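Local atomic coordinates of transferrin binding protein B (Actinobacillus suis, PDB entry 3PQU), a protein that probably serves as a surface lipoprotein of the outer membrane that binds host transferrin as part of the bacterium's iron-acquisition machinery. Residues G43-I48 / D150-Y155; M78-E83 / Y154-S159; R116-V121 / V321-S326. All coordinates share one frame; numbering follows the deposited sequence. Where two conformers were deposited one is given.

Contact 1 of 3, residues G43-I48 / D150-Y155; sequences GVEAKI and DGYIYY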
# COMPACT_ATOMS: atom_id res chain seq x y z
N GLY A 43 3.38 -3.40 4.36
CA GLY A 43 4.10 -4.66 4.48
C GLY A 43 3.53 -5.62 5.51
O GLY A 43 2.57 -5.28 6.22
N VAL A 44 4.14 -6.80 5.60
CA VAL A 44 3.75 -7.83 6.58
C VAL A 44 5.01 -8.58 7.08
O VAL A 44 5.93 -8.80 6.30
CB VAL A 44 2.80 -8.87 5.93
CG1 VAL A 44 2.40 -9.93 6.95
CG2 VAL A 44 1.55 -8.20 5.27
N GLU A 45 5.06 -8.95 8.36
CA GLU A 45 6.17 -9.75 8.89
C GLU A 45 5.67 -10.85 9.83
O GLU A 45 4.59 -10.73 10.42
CB GLU A 45 7.18 -8.86 9.65
CG GLU A 45 6.63 -8.38 11.02
CD GLU A 45 7.58 -7.46 11.79
OE1 GLU A 45 7.38 -7.30 13.02
OE2 GLU A 45 8.52 -6.88 11.19
N ALA A 46 6.45 -11.92 9.98
CA ALA A 46 6.18 -12.94 11.00
C ALA A 46 7.49 -13.45 11.58
O ALA A 46 8.46 -13.67 10.87
CB ALA A 46 5.38 -14.10 10.44
N LYS A 47 7.48 -13.67 12.88
CA LYS A 47 8.62 -14.23 13.59
C LYS A 47 8.86 -15.69 13.20
O LYS A 47 7.92 -16.45 12.98
CB LYS A 47 8.35 -14.14 15.10
CG LYS A 47 9.49 -14.60 16.00
CD LYS A 47 9.27 -14.06 17.41
CE LYS A 47 10.49 -14.20 18.29
NZ LYS A 47 10.32 -13.41 19.54
N ILE A 48 10.13 -16.08 13.11
CA ILE A 48 10.49 -17.47 12.81
C ILE A 48 10.24 -18.33 14.06
O ILE A 48 10.80 -18.04 15.11
CB ILE A 48 12.00 -17.57 12.36
CG1 ILE A 48 12.23 -16.80 11.04
CG2 ILE A 48 12.44 -19.04 12.19
CD1 ILE A 48 13.75 -16.68 10.60
N ASP A 150 17.09 -16.73 15.06
CA ASP A 150 16.06 -15.85 15.60
C ASP A 150 15.87 -14.71 14.63
O ASP A 150 16.82 -14.00 14.33
CB ASP A 150 16.47 -15.26 16.96
CG ASP A 150 15.33 -14.52 17.63
OD1 ASP A 150 15.54 -13.43 18.20
OD2 ASP A 150 14.20 -15.03 17.56
N GLY A 151 14.64 -14.53 14.13
CA GLY A 151 14.43 -13.46 13.17
C GLY A 151 13.04 -13.47 12.59
O GLY A 151 12.12 -14.00 13.21
N TYR A 152 12.90 -12.91 11.38
CA TYR A 152 11.59 -12.65 10.79
C TYR A 152 11.57 -12.92 9.29
O TYR A 152 12.59 -12.78 8.60
CB TYR A 152 11.24 -11.18 11.01
CG TYR A 152 11.23 -10.77 12.46
CD1 TYR A 152 10.04 -10.68 13.18
CD2 TYR A 152 12.42 -10.50 13.12
CE1 TYR A 152 10.04 -10.30 14.53
CE2 TYR A 152 12.43 -10.13 14.46
CZ TYR A 152 11.24 -10.03 15.16
OH TYR A 152 11.28 -9.67 16.48
N ILE A 153 10.41 -13.32 8.80
CA ILE A 153 10.16 -13.36 7.36
C ILE A 153 9.27 -12.15 7.08
O ILE A 153 8.37 -11.87 7.86
CB ILE A 153 9.43 -14.63 6.97
CG1 ILE A 153 10.21 -15.88 7.46
CG2 ILE A 153 9.16 -14.66 5.46
CD1 ILE A 153 11.67 -15.99 6.95
N TYR A 154 9.51 -11.41 6.00
CA TYR A 154 8.71 -10.22 5.79
C TYR A 154 8.69 -9.78 4.33
O TYR A 154 9.50 -10.23 3.52
CB TYR A 154 9.24 -9.06 6.65
CG TYR A 154 10.46 -8.39 6.02
CD1 TYR A 154 10.35 -7.17 5.33
CD2 TYR A 154 11.71 -9.00 6.05
CE1 TYR A 154 11.46 -6.57 4.74
CE2 TYR A 154 12.83 -8.41 5.46
CZ TYR A 154 12.69 -7.20 4.80
OH TYR A 154 13.79 -6.62 4.21
N TYR A 155 7.78 -8.86 4.03
CA TYR A 155 7.94 -8.00 2.87
C TYR A 155 7.52 -6.59 3.26
O TYR A 155 6.69 -6.40 4.16
CB TYR A 155 7.13 -8.51 1.63
CG TYR A 155 5.64 -8.17 1.63
CD1 TYR A 155 5.18 -6.96 1.12
CD2 TYR A 155 4.70 -9.07 2.13
CE1 TYR A 155 3.81 -6.64 1.12
CE2 TYR A 155 3.34 -8.76 2.15
CZ TYR A 155 2.90 -7.54 1.64
OH TYR A 155 1.55 -7.23 1.63
O HOH W 1 12.61 -15.95 15.60

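Contact 2 of 3, residues M78-E83 / Y154-S159; sequences MAIWNE and YYLGTS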
# COMPACT_ATOMS: atom_id res chain seq x y z
N MET A 78 1.97 -9.93 11.24
CA MET A 78 1.79 -8.55 11.65
C MET A 78 1.97 -7.57 10.51
O MET A 78 2.94 -7.66 9.77
CB MET A 78 2.81 -8.21 12.74
CG MET A 78 3.13 -9.36 13.67
SD MET A 78 3.02 -8.83 15.38
CE MET A 78 1.25 -8.56 15.45
N ALA A 79 1.07 -6.61 10.42
CA ALA A 79 1.21 -5.51 9.48
C ALA A 79 2.38 -4.63 9.89
O ALA A 79 2.58 -4.37 11.07
CB ALA A 79 -0.08 -4.69 9.47
N ILE A 80 3.17 -4.17 8.92
CA ILE A 80 4.22 -3.21 9.19
C ILE A 80 4.09 -2.05 8.22
O ILE A 80 3.43 -2.17 7.18
CB ILE A 80 5.61 -3.84 9.11
CG1 ILE A 80 5.84 -4.54 7.77
CG2 ILE A 80 5.81 -4.84 10.27
CD1 ILE A 80 7.25 -5.14 7.67
N TRP A 81 4.69 -0.92 8.54
CA TRP A 81 4.35 0.31 7.84
C TRP A 81 5.46 1.33 7.78
O TRP A 81 5.21 2.50 7.47
CB TRP A 81 3.08 0.94 8.44
CG TRP A 81 3.23 1.37 9.87
CD1 TRP A 81 3.88 2.48 10.32
CD2 TRP A 81 2.72 0.70 11.03
NE1 TRP A 81 3.81 2.54 11.70
CE2 TRP A 81 3.10 1.46 12.15
CE3 TRP A 81 1.97 -0.47 11.22
CZ2 TRP A 81 2.76 1.09 13.45
CZ3 TRP A 81 1.64 -0.84 12.52
CH2 TRP A 81 2.03 -0.06 13.61
N ASN A 82 6.69 0.90 8.03
CA ASN A 82 7.83 1.84 7.97
C ASN A 82 7.99 2.47 6.59
O ASN A 82 8.00 1.76 5.57
CB ASN A 82 9.15 1.18 8.41
CG ASN A 82 10.28 2.21 8.64
OD1 ASN A 82 10.37 3.21 7.94
ND2 ASN A 82 11.13 1.95 9.62
N GLU A 83 8.12 3.79 6.56
CA GLU A 83 8.21 4.54 5.31
C GLU A 83 9.60 4.46 4.70
O GLU A 83 9.78 4.68 3.50
CB GLU A 83 7.86 6.02 5.53
CG GLU A 83 6.83 6.27 6.63
CD GLU A 83 7.45 6.36 8.01
OE1 GLU A 83 6.97 5.67 8.92
OE2 GLU A 83 8.43 7.13 8.17
N TYR A 154 9.51 -11.41 6.00
CA TYR A 154 8.71 -10.22 5.79
C TYR A 154 8.69 -9.78 4.33
O TYR A 154 9.50 -10.23 3.52
CB TYR A 154 9.24 -9.06 6.65
CG TYR A 154 10.46 -8.39 6.02
CD1 TYR A 154 10.35 -7.17 5.33
CD2 TYR A 154 11.71 -9.00 6.05
CE1 TYR A 154 11.46 -6.57 4.74
CE2 TYR A 154 12.83 -8.41 5.46
CZ TYR A 154 12.69 -7.20 4.80
OH TYR A 154 13.79 -6.62 4.21
N TYR A 155 7.78 -8.86 4.03
CA TYR A 155 7.94 -8.00 2.87
C TYR A 155 7.52 -6.59 3.26
O TYR A 155 6.69 -6.40 4.16
CB TYR A 155 7.13 -8.51 1.63
CG TYR A 155 5.64 -8.17 1.63
CD1 TYR A 155 5.18 -6.96 1.12
CD2 TYR A 155 4.70 -9.07 2.13
CE1 TYR A 155 3.81 -6.64 1.12
CE2 TYR A 155 3.34 -8.76 2.15
CZ TYR A 155 2.90 -7.54 1.64
OH TYR A 155 1.55 -7.23 1.63
N LEU A 156 8.08 -5.60 2.59
CA LEU A 156 7.68 -4.22 2.83
C LEU A 156 7.84 -3.42 1.55
O LEU A 156 8.89 -3.47 0.91
CB LEU A 156 8.57 -3.61 3.92
CG LEU A 156 8.33 -2.15 4.25
CD1 LEU A 156 6.91 -1.96 4.78
CD2 LEU A 156 9.35 -1.67 5.27
N GLY A 157 6.81 -2.67 1.19
CA GLY A 157 6.86 -1.89 -0.02
C GLY A 157 6.60 -0.43 0.26
O GLY A 157 6.08 -0.07 1.32
N THR A 158 6.98 0.42 -0.70
CA THR A 158 6.73 1.84 -0.58
C THR A 158 6.09 2.34 -1.86
O THR A 158 6.24 1.73 -2.92
CB THR A 158 8.04 2.61 -0.26
OG1 THR A 158 7.74 4.00 -0.03
CG2 THR A 158 9.01 2.50 -1.42
N SER A 159 5.37 3.45 -1.76
CA SER A 159 4.67 4.03 -2.89
C SER A 159 3.71 3.06 -3.60
O SER A 159 3.94 2.69 -4.75
CB SER A 159 5.67 4.58 -3.91
OG SER A 159 4.98 5.07 -5.04
O HOH W 2 6.94 2.02 3.13

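Contact 3 of 3, residues R116-V121 / V321-S326; sequences RNLQYV and VFAAKS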
# COMPACT_ATOMS: atom_id res chain seq x y z
N ARG A 116 19.68 -8.35 -4.32
CA ARG A 116 18.32 -8.26 -4.83
C ARG A 116 18.03 -6.81 -5.16
O ARG A 116 17.73 -6.00 -4.28
CB ARG A 116 17.33 -8.78 -3.79
CG ARG A 116 17.63 -10.20 -3.29
CD ARG A 116 16.52 -10.65 -2.36
NE ARG A 116 16.71 -12.01 -1.85
CZ ARG A 116 15.79 -12.68 -1.16
NH1 ARG A 116 14.62 -12.10 -0.91
NH2 ARG A 116 16.06 -13.90 -0.73
N ASN A 117 18.10 -6.49 -6.43
CA ASN A 117 18.04 -5.10 -6.89
C ASN A 117 16.62 -4.61 -7.08
O ASN A 117 16.11 -4.62 -8.20
CB ASN A 117 18.83 -4.94 -8.19
CG ASN A 117 18.94 -3.49 -8.65
OD1 ASN A 117 19.17 -2.58 -7.84
ND2 ASN A 117 18.80 -3.27 -9.95
N LEU A 118 15.97 -4.20 -5.99
CA LEU A 118 14.62 -3.63 -6.04
C LEU A 118 14.70 -2.20 -5.58
O LEU A 118 15.54 -1.86 -4.74
CB LEU A 118 13.67 -4.41 -5.12
CG LEU A 118 13.59 -5.89 -5.47
CD1 LEU A 118 12.80 -6.67 -4.41
CD2 LEU A 118 12.96 -6.03 -6.85
N GLN A 119 13.84 -1.35 -6.13
CA GLN A 119 13.89 0.06 -5.79
C GLN A 119 12.82 0.45 -4.78
O GLN A 119 13.02 1.37 -3.99
CB GLN A 119 13.77 0.93 -7.06
CG GLN A 119 13.70 2.41 -6.75
CD GLN A 119 13.72 3.29 -8.00
OE1 GLN A 119 13.58 2.81 -9.13
NE2 GLN A 119 13.90 4.59 -7.79
N TYR A 120 11.68 -0.24 -4.81
CA TYR A 120 10.53 0.16 -4.01
C TYR A 120 10.17 -0.89 -2.95
O TYR A 120 9.34 -0.66 -2.08
CB TYR A 120 9.33 0.41 -4.92
CG TYR A 120 9.58 1.53 -5.92
CD1 TYR A 120 9.51 2.87 -5.52
CD2 TYR A 120 9.89 1.26 -7.25
CE1 TYR A 120 9.75 3.91 -6.41
CE2 TYR A 120 10.13 2.31 -8.17
CZ TYR A 120 10.06 3.63 -7.73
OH TYR A 120 10.28 4.67 -8.61
N VAL A 121 10.79 -2.05 -3.03
CA VAL A 121 10.39 -3.17 -2.19
C VAL A 121 11.59 -3.79 -1.51
O VAL A 121 12.70 -3.78 -2.06
CB VAL A 121 9.66 -4.23 -3.05
CG1 VAL A 121 9.46 -5.50 -2.26
CG2 VAL A 121 8.33 -3.67 -3.55
N VAL A 321 6.54 -15.18 1.69
CA VAL A 321 6.50 -13.86 1.07
C VAL A 321 7.15 -13.95 -0.32
O VAL A 321 7.82 -14.92 -0.62
CB VAL A 321 7.21 -12.80 1.94
CG1 VAL A 321 6.58 -12.73 3.32
CG2 VAL A 321 8.72 -13.09 2.04
N PHE A 322 6.95 -12.94 -1.16
CA PHE A 322 7.54 -12.91 -2.49
C PHE A 322 7.63 -11.46 -2.96
O PHE A 322 6.92 -10.60 -2.44
CB PHE A 322 6.73 -13.76 -3.50
CG PHE A 322 5.24 -13.44 -3.52
CD1 PHE A 322 4.73 -12.42 -4.35
CD2 PHE A 322 4.35 -14.16 -2.73
CE1 PHE A 322 3.38 -12.13 -4.37
CE2 PHE A 322 2.98 -13.87 -2.74
CZ PHE A 322 2.49 -12.87 -3.55
N ALA A 323 8.53 -11.20 -3.90
CA ALA A 323 8.78 -9.85 -4.40
C ALA A 323 9.37 -10.01 -5.78
O ALA A 323 10.15 -10.92 -6.02
CB ALA A 323 9.76 -9.09 -3.50
N ALA A 324 9.01 -9.12 -6.70
CA ALA A 324 9.48 -9.26 -8.07
C ALA A 324 9.39 -7.90 -8.79
O ALA A 324 8.64 -7.01 -8.38
CB ALA A 324 8.63 -10.31 -8.80
N LYS A 325 10.16 -7.74 -9.86
CA LYS A 325 10.09 -6.51 -10.63
C LYS A 325 9.97 -6.81 -12.10
O LYS A 325 10.37 -7.87 -12.56
CB LYS A 325 11.30 -5.61 -10.37
CG LYS A 325 12.60 -6.11 -10.90
CD LYS A 325 13.65 -5.01 -10.82
CE LYS A 325 15.05 -5.57 -11.06
NZ LYS A 325 16.14 -4.56 -10.87
N SER A 326 9.40 -5.87 -12.85
CA SER A 326 9.25 -6.05 -14.27
C SER A 326 10.43 -5.38 -14.92
O SER A 326 11.13 -4.58 -14.29
CB SER A 326 7.95 -5.42 -14.77
OG SER A 326 7.98 -4.01 -14.62

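Contact 1 of 3, residues G43-I48 / D150-Y155
Five backbone hydrogen bonds join Gly-43–Ile-48 to Asp-150–Tyr-155 as antiparallel strands, a textbook case of pairing between segments far apart in sequence. Val-44 with Tyr-155 and Ala-46 with Ile-153 are the hydrogen-bonded pairs, each closed by two N-H...O=C bonds; the Ala-46 N to Ile-153 O bond measures 2.9 Å. Ile-48 N extends the series to Gly-151 O with a nearly straight N-H...O angle of 170°. In the non-hydrogen-bonded pairs between, CA-H...O contacts fill in, such as Glu-45 CA to Ile-153 O at 3.2 Å.

Apolar and aromatic contacts differ on the two faces. On the face of Val-44, Ala-46, Ile-153 and Tyr-155, chi1 80° turns the Tyr-155 ring back toward Gly-43, whose CA makes a CH-pi contact over the ring, while Val-44 CG2 touches ring atom CE2 at 3.6 Å. On the face of Glu-45, Tyr-152 and Tyr-154, Glu-45 CB packs on Tyr-154 CB, and Glu-45 OE1 turns to His-90, which also stacks on Tyr-152.

A water joins the segment ends, accepting from Gly-151 N and lying 2.8 Å from Ile-48 O and 2.7 Å from Asp-150 OD2; Asp-150 OD1 forms a salt bridge with Lys-97.

In the five-stranded handle sheet, 43-47 lies between 78-80 and 150-157, with 121-128 beyond; Val-44, Ala-46 and Ile-153 rest on Phe-319 of strand 318-326.

Contact 2 of 3, residues M78-E83 / Y154-S159
Two first torsions set the packing of Ile-80 against Leu-156. Ile-80 holds CG1 between its own backbone N and carbonyl carbon (chi1 55°), and the chain then runs out straight, carrying CD1 toward the backbone of 150-157. Leu-156 puts CG opposite its backbone N (chi1 177°), which carries it toward the 78-83 segment; the second torsion then directs CD1 to both Ile-80 and Asn-82, and CD2 to Asn-82. The two side chains meet at an angle, Ile-80 CG1 lying 4.1 Å from Leu-156 CD1.

The tip of the isoleucine has further neighbours. Its CD1 sits 3.8 Å from Tyr-155 O and approaches Tyr-154 CD1 obliquely at 4.4 Å, a loose touch on the ring. Both leucine methyls face the carbonyl of Asn-82, CD2 more closely, at 3.7 Å from Asn-82 O.

That carbonyl also receives a water, which donates to Asn-82 O at 2.7 Å and to Gly-157 O at 2.9 Å, bridging two carbonyl oxygens that, as acceptors, could not bond each other directly. The Asn-82 side chain is engaged within its own loop region, OD1 with Asn-84 N and ND2 with Glu-87 OE2.

Strand 78-80 and the 154-157 part of its partner strand run roughly the same way, 31° apart, as expected of second neighbours in an antiparallel sheet: 43-47 lies between them and bonds to both. The contact thus illustrates packing across an intervening strand, in which apolar branches supply the direct cohesion and a single water, rather than a protein-to-protein bond, provides the polar join.

Contact 3 of 3, residues R116-V121 / V321-S326
Lys-325 NZ donates to Asn-117 O over 2.7 Å, approaching in the carbonyl plane with a C=O...N angle of 155°. A first torsion of 69° starts the lysine off, and the remaining chain is extended, which takes the ammonium group out to the loop while CB and CG pass across the CD2 methyl of Leu-118. Asn-117 is the centre of an inverse gamma turn, and the bond within it, Leu-118 N to Arg-116 O, is weak.

Leu-118 works with both of its methyls: CD2 lies 3.9 Å from Lys-325 CB, and CD1 lies 4.0 Å from Ala-323 CB. The same alanine methyl also meets Val-121 CG1 at 3.8 Å, and the two larger side chains converge on it from the loop side.

Here the handle and the barrel of the N-lobe meet: the loop leads into handle strand 121-128, and 321-326 belongs to the antiparallel barrel sheet, where it pairs with strands 170-183 and 306-312.

The same join has further polar ties. Arg-116 NH1 forms a salt bridge with Asp-177 of strand 170-183, and the carboxylate of Glu-306 accepts from the backbone N of both Gln-119 and Tyr-120, one oxygen for each.

Contacts 1 and 2 hold one handle sheet together and share Tyr-154 and Tyr-155, whereas contact 3 ties that handle to the barrel. Contact 1 is the most buried and is built from main-chain bonds between adjacent strands; contact 2, partly buried, spans the strand between its segments with methyl packing and one water. The two are joined directly, Glu-45 N lying 2.9 Å from Met-78 O. Contact 3, also partly buried, substitutes a lysine-to-carbonyl bond and small apolar contacts for sheet pairing. Val-321 of its barrel strand packs on Ile-153 and on the backbone of Tyr-154, and Tyr-120 O meets Thr-158 N, linking contact 3 to both others.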